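Local coordinates for flavin reductase domain protein, FMN-binding (Shewanella baltica, PDB 3HMZ) that binds flavin mononucleotide and probably acts as a flavin reductase-like oxidoreductase that uses NADH or NADPH, at residues A20-L25 with A131-K136; M79-V84 with H121-V126. All coordinates share one frame; numbering follows the deposited sequence. Where two conformers were deposited one is given.

Contact 1 (A20-L25 with A131-K136); sequences AKAYRL and AWLACK
Leu-25 and Leu-133 share the same first torsion, CG lying beside the backbone N and anti to the carbonyl carbon (chi1 -63° and -58°), and this sends the two isobutyl groups into the gap between a short helical turn and a strand, where they pass alongside one another, pointing opposite ways. The two branches of Leu-25 have different nearest partners. CD1 rests against the branch point of the other leucine, 4.0 Å from Leu-133 CG, while CD2 turns to the methyl of Ala-131 and reaches its CB at 3.7 Å. One turn earlier, Ala-22 closes the other end of the patch: its carbonyl O lies 3.9 Å from Leu-133 CD2. That oxygen is already engaged by the turn itself, accepting from Leu-25 N at 3.0 Å. No hydrogen bond crosses the junction, which is buried and made mostly by aliphatic groups, an example of a loop segment seated on a sheet by a few such side chains. Strand 131-138 runs between strands 79-84 and 149-160; Ala-22 and Ala-131 also touch the latter, through Ala-157 and Ala-159, and Leu-25 continues onto Phe-164 and Trp-169.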
loop_
_atom_site.group_PDB
_atom_site.type_symbol
_atom_site.label_atom_id
_atom_site.label_comp_id
_atom_site.label_asym_id
_atom_site.label_seq_id
_atom_site.Cartn_x
_atom_site.Cartn_y
_atom_site.Cartn_z
ATOM N N ALA A 20 19.273 0.199 -0.122
ATOM C CA ALA A 20 18.734 1.143 -1.099
ATOM C C ALA A 20 17.614 0.571 -1.983
ATOM O O ALA A 20 16.954 1.339 -2.696
ATOM C CB ALA A 20 19.875 1.644 -2.017
ATOM N N LYS A 21 17.458 -0.761 -2.022
ATOM C CA LYS A 21 16.364 -1.413 -2.772
ATOM C C LYS A 21 15.286 -1.987 -1.882
ATOM O O LYS A 21 14.302 -2.542 -2.419
ATOM C CB LYS A 21 16.920 -2.517 -3.667
ATOM C CG LYS A 21 17.925 -1.960 -4.660
ATOM C CD LYS A 21 17.866 -2.561 -5.974
ATOM C CE LYS A 21 18.887 -1.969 -6.963
ATOM N NZ LYS A 21 18.769 -0.487 -7.227
ATOM N N ALA A 22 15.452 -1.888 -0.553
ATOM C CA ALA A 22 14.488 -2.452 0.395
ATOM C C ALA A 22 13.043 -1.987 0.154
ATOM O O ALA A 22 12.100 -2.746 0.348
ATOM C CB ALA A 22 14.907 -2.150 1.883
ATOM N N TYR A 23 12.882 -0.737 -0.278
ATOM C CA TYR A 23 11.514 -0.194 -0.538
ATOM C C TYR A 23 10.747 -1.051 -1.565
ATOM O O TYR A 23 9.511 -1.137 -1.518
ATOM C CB TYR A 23 11.547 1.264 -1.011
ATOM C CG TYR A 23 11.987 1.410 -2.440
ATOM C CD1 TYR A 23 13.340 1.406 -2.807
ATOM C CD2 TYR A 23 11.049 1.500 -3.452
ATOM C CE1 TYR A 23 13.726 1.464 -4.135
ATOM C CE2 TYR A 23 11.430 1.568 -4.774
ATOM C CZ TYR A 23 12.768 1.569 -5.118
ATOM O OH TYR A 23 13.142 1.616 -6.443
ATOM N N ARG A 24 11.483 -1.707 -2.464
ATOM C CA ARG A 24 10.839 -2.529 -3.503
ATOM C C ARG A 24 10.083 -3.736 -2.938
ATOM O O ARG A 24 9.167 -4.252 -3.558
ATOM C CB ARG A 24 11.844 -2.992 -4.530
ATOM C CG ARG A 24 12.421 -1.829 -5.312
ATOM C CD ARG A 24 13.308 -2.314 -6.360
ATOM N NE ARG A 24 13.958 -1.220 -7.080
ATOM C CZ ARG A 24 14.831 -1.415 -8.054
ATOM N NH1 ARG A 24 15.210 -2.638 -8.387
ATOM N NH2 ARG A 24 15.376 -0.365 -8.659
ATOM N N LEU A 25 10.464 -4.151 -1.727
ATOM C CA LEU A 25 9.814 -5.261 -1.066
ATOM C C LEU A 25 8.336 -4.937 -0.760
ATOM O O LEU A 25 7.531 -5.851 -0.560
ATOM C CB LEU A 25 10.559 -5.634 0.228
ATOM C CG LEU A 25 12.001 -6.111 -0.005
ATOM C CD1 LEU A 25 12.779 -6.244 1.326
ATOM C CD2 LEU A 25 12.065 -7.425 -0.808
ATOM N N ALA A 131 9.918 -11.948 2.543
ATOM C CA ALA A 131 10.815 -10.828 2.783
ATOM C C ALA A 131 10.577 -10.273 4.162
ATOM O O ALA A 131 9.460 -10.392 4.699
ATOM C CB ALA A 131 10.553 -9.720 1.711
ATOM N N TRP A 132 11.636 -9.677 4.734
ATOM C CA TRP A 132 11.624 -9.120 6.072
ATOM C C TRP A 132 12.392 -7.802 6.089
ATOM O O TRP A 132 13.446 -7.697 5.455
ATOM C CB TRP A 132 12.300 -10.056 7.063
ATOM C CG TRP A 132 11.785 -11.470 7.089
ATOM C CD1 TRP A 132 10.898 -11.994 7.981
ATOM C CD2 TRP A 132 12.160 -12.540 6.214
ATOM N NE1 TRP A 132 10.659 -13.318 7.693
ATOM C CE2 TRP A 132 11.416 -13.674 6.606
ATOM C CE3 TRP A 132 13.004 -12.637 5.115
ATOM C CZ2 TRP A 132 11.540 -14.881 5.963
ATOM C CZ3 TRP A 132 13.132 -13.822 4.482
ATOM C CH2 TRP A 132 12.398 -14.938 4.904
ATOM N N LEU A 133 11.861 -6.829 6.830
ATOM C CA LEU A 133 12.454 -5.529 7.006
ATOM C C LEU A 133 12.528 -5.232 8.513
ATOM O O LEU A 133 11.482 -5.163 9.183
ATOM C CB LEU A 133 11.630 -4.460 6.290
ATOM C CG LEU A 133 11.413 -4.616 4.768
ATOM C CD1 LEU A 133 10.220 -5.505 4.393
ATOM C CD2 LEU A 133 11.237 -3.223 4.104
ATOM N N ALA A 134 13.747 -5.077 9.041
ATOM C CA ALA A 134 13.969 -4.689 10.450
ATOM C C ALA A 134 13.803 -3.164 10.541
ATOM O O ALA A 134 14.409 -2.432 9.763
ATOM C CB ALA A 134 15.316 -5.107 10.893
ATOM N N CYS A 135 12.982 -2.721 11.493
ATOM C CA CYS A 135 12.561 -1.329 11.590
ATOM C C CYS A 135 12.819 -0.736 12.967
ATOM O O CYS A 135 12.596 -1.369 13.990
ATOM C CB CYS A 135 11.067 -1.218 11.311
ATOM S SG CYS A 135 10.569 -1.766 9.667
ATOM N N LYS A 136 13.291 0.507 12.946
ATOM C CA LYS A 136 13.550 1.294 14.144
ATOM C C LYS A 136 12.552 2.451 14.114
ATOM O O LYS A 136 12.593 3.287 13.213
ATOM C CB LYS A 136 14.967 1.833 14.170
ATOM C CG LYS A 136 15.319 2.659 15.442
ATOM C CD LYS A 136 16.704 3.213 15.309
ATOM C CE LYS A 136 17.074 3.973 16.581
ATOM N NZ LYS A 136 18.408 4.643 16.432
#

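Contact 2 (M79-V84 with H121-V126); sequences MFVIQV and HDLPFV
The packing of a connecting segment over one face of a flavin reductase-like beta-sheet is illustrated where Val-81 and Gln-83 of strand 79-84 meet residues 123-126, which run in nearly the same direction as the strand without pairing with it as a backbone ladder. Val-81 sits at the centre. Its CG2 stands over the middle of the Phe-125 ring, 3.9 Å from the centroid and 12° off the normal, a CH-pi contact, while CG1 leans toward the ring's CD2 side. The same CG2 also meets Leu-123 CB at 3.8 Å, so one methyl fills the corner between a ring face and an aliphatic chain. Beyond it, CB of Met-79, a selenomethionine, lies 3.8 Å from Leu-123 CD2, a branch that is also near the backbone N of Phe-80.

Gln-83 supplies the polar link. Its CG is held between the backbone N and the carbonyl carbon (chi1 52°), and with the bend at chi2 the amide reaches across to Val-126. OE1 accepts from Val-126 N at 2.8 Å, with the donor lying 37° above the carbonyl plane, and also packs against Val-126 CG2 at 3.5 Å. The amide's NE2 is bonded to Leu-33 O and Ser-35 OG, so both ends of this buried group are satisfied and its rotation is fixed. Ser-35 OG additionally bonds Pro-124 O, tying residues 121-126 to the neighbouring strand 32-38 as well.

Strand 79-84 lies between strands 32-38 and 131-138 in the main sheet, whereas strand 125-126 pairs with 115-116. The Phe-125 ring also meets the rings of Phe-116 and Trp-158, the latter on strand 149-160.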
loop_
_atom_site.group_PDB
_atom_site.type_symbol
_atom_site.label_atom_id
_atom_site.label_comp_id
_atom_site.label_asym_id
_atom_site.label_seq_id
_atom_site.Cartn_x
_atom_site.Cartn_y
_atom_site.Cartn_z
HETATM N N MSE A 79 11.197 -0.910 18.237
HETATM C CA MSE A 79 11.691 -1.773 17.158
HETATM C C MSE A 79 10.600 -2.749 16.739
HETATM O O MSE A 79 9.793 -3.178 17.546
HETATM C CB MSE A 79 12.874 -2.617 17.657
HETATM C CG MSE A 79 14.115 -1.869 18.103
HETATM SE SE MSE A 79 15.088 -1.087 16.633
HETATM C CE MSE A 79 15.382 -2.572 15.436
ATOM N N PHE A 80 10.620 -3.129 15.465
ATOM C CA PHE A 80 9.692 -4.137 14.959
ATOM C C PHE A 80 10.206 -4.659 13.626
ATOM O O PHE A 80 11.157 -4.125 13.050
ATOM C CB PHE A 80 8.250 -3.597 14.864
ATOM C CG PHE A 80 8.095 -2.360 14.011
ATOM C CD1 PHE A 80 8.289 -1.082 14.560
ATOM C CD2 PHE A 80 7.652 -2.455 12.695
ATOM C CE1 PHE A 80 8.113 0.050 13.813
ATOM C CE2 PHE A 80 7.458 -1.308 11.933
ATOM C CZ PHE A 80 7.682 -0.044 12.501
ATOM N N VAL A 81 9.550 -5.724 13.159
ATOM C CA VAL A 81 9.838 -6.289 11.851
ATOM C C VAL A 81 8.527 -6.210 11.038
ATOM O O VAL A 81 7.410 -6.463 11.540
ATOM C CB VAL A 81 10.340 -7.749 11.890
ATOM C CG1 VAL A 81 10.539 -8.323 10.457
ATOM C CG2 VAL A 81 11.635 -7.870 12.721
ATOM N N ILE A 82 8.704 -5.810 9.784
ATOM C CA ILE A 82 7.639 -5.865 8.753
ATOM C C ILE A 82 8.064 -6.979 7.813
ATOM O O ILE A 82 9.196 -7.019 7.337
ATOM C CB ILE A 82 7.511 -4.551 7.977
ATOM C CG1 ILE A 82 7.027 -3.427 8.914
ATOM C CG2 ILE A 82 6.580 -4.688 6.762
ATOM C CD1 ILE A 82 5.645 -3.666 9.521
ATOM N N GLN A 83 7.164 -7.917 7.574
ATOM C CA GLN A 83 7.466 -9.036 6.700
ATOM C C GLN A 83 6.290 -9.342 5.795
ATOM O O GLN A 83 5.147 -9.088 6.135
ATOM C CB GLN A 83 7.924 -10.274 7.498
ATOM C CG GLN A 83 7.003 -10.706 8.642
ATOM C CD GLN A 83 7.624 -10.521 9.981
ATOM O OE1 GLN A 83 8.576 -11.258 10.298
ATOM N NE2 GLN A 83 7.093 -9.589 10.784
ATOM N N VAL A 84 6.612 -9.866 4.621
ATOM C CA VAL A 84 5.655 -10.106 3.553
ATOM C C VAL A 84 5.230 -11.562 3.554
ATOM O O VAL A 84 6.026 -12.429 3.169
ATOM C CB VAL A 84 6.272 -9.705 2.186
ATOM C CG1 VAL A 84 5.261 -9.898 1.084
ATOM C CG2 VAL A 84 6.750 -8.211 2.187
ATOM N N HIS A 121 19.741 -8.984 15.825
ATOM C CA HIS A 121 18.630 -8.143 16.280
ATOM C C HIS A 121 17.899 -8.839 17.421
ATOM O O HIS A 121 17.803 -10.074 17.437
ATOM C CB HIS A 121 17.638 -7.946 15.105
ATOM C CG HIS A 121 18.205 -7.133 13.986
ATOM N ND1 HIS A 121 18.301 -5.765 14.065
ATOM C CD2 HIS A 121 18.784 -7.482 12.815
ATOM C CE1 HIS A 121 18.866 -5.301 12.962
ATOM N NE2 HIS A 121 19.191 -6.323 12.196
ATOM N N ASP A 122 17.340 -8.076 18.339
ATOM C CA ASP A 122 16.546 -8.637 19.412
ATOM C C ASP A 122 15.105 -8.574 18.953
ATOM O O ASP A 122 14.247 -7.948 19.575
ATOM C CB ASP A 122 16.778 -7.845 20.699
ATOM C CG ASP A 122 16.162 -8.507 21.910
ATOM O OD1 ASP A 122 15.946 -9.743 21.909
ATOM O OD2 ASP A 122 15.883 -7.763 22.877
ATOM N N LEU A 123 14.853 -9.259 17.829
ATOM C CA LEU A 123 13.573 -9.228 17.167
ATOM C C LEU A 123 13.106 -10.583 16.675
ATOM O O LEU A 123 13.919 -11.394 16.275
ATOM C CB LEU A 123 13.631 -8.313 15.923
ATOM C CG LEU A 123 13.693 -6.804 16.177
ATOM C CD1 LEU A 123 14.119 -6.009 14.941
ATOM C CD2 LEU A 123 12.394 -6.324 16.798
ATOM N N PRO A 124 11.781 -10.780 16.654
ATOM C CA PRO A 124 11.207 -11.994 16.079
ATOM C C PRO A 124 10.884 -11.802 14.596
ATOM O O PRO A 124 10.252 -10.801 14.225
ATOM C CB PRO A 124 9.915 -12.165 16.865
ATOM C CG PRO A 124 9.485 -10.755 17.198
ATOM C CD PRO A 124 10.723 -9.935 17.252
ATOM N N PHE A 125 11.333 -12.742 13.779
ATOM C CA PHE A 125 11.049 -12.781 12.352
ATOM C C PHE A 125 10.138 -14.005 12.095
ATOM O O PHE A 125 10.346 -15.077 12.705
ATOM C CB PHE A 125 12.331 -12.943 11.555
ATOM C CG PHE A 125 13.242 -11.745 11.606
ATOM C CD1 PHE A 125 14.023 -11.483 12.715
ATOM C CD2 PHE A 125 13.319 -10.888 10.533
ATOM C CE1 PHE A 125 14.867 -10.371 12.733
ATOM C CE2 PHE A 125 14.176 -9.815 10.530
ATOM C CZ PHE A 125 14.960 -9.546 11.662
ATOM N N VAL A 126 9.179 -13.874 11.183
ATOM C CA VAL A 126 8.236 -14.950 10.896
ATOM C C VAL A 126 8.773 -15.868 9.802
ATOM O O VAL A 126 9.024 -15.439 8.683
ATOM C CB VAL A 126 6.831 -14.415 10.570
ATOM C CG1 VAL A 126 5.873 -15.561 10.244
ATOM C CG2 VAL A 126 6.291 -13.488 11.718
#

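How the contacts relate
Both contacts are buried and reach the same sheet, since strands 79-84 and 131-138 are antiparallel neighbours, joined by probable backbone bonds such as Leu-133 N to Ile-82 O. Each strand carries a different covering segment: residues 20-25 for contact 1, residues 121-126 for contact 2. Contact 1 is small and mainly aliphatic, with no hydrogen bond across it, and the outer side of its helical turn meets the second subunit, through Tyr-23 and Arg-24. Contact 2 buries about twice the area and adds an aromatic face and a buried amide to its aliphatic packing; no other chain touches it. Trp-132 NE1, bonded to Val-126 O, provides a further tie between them.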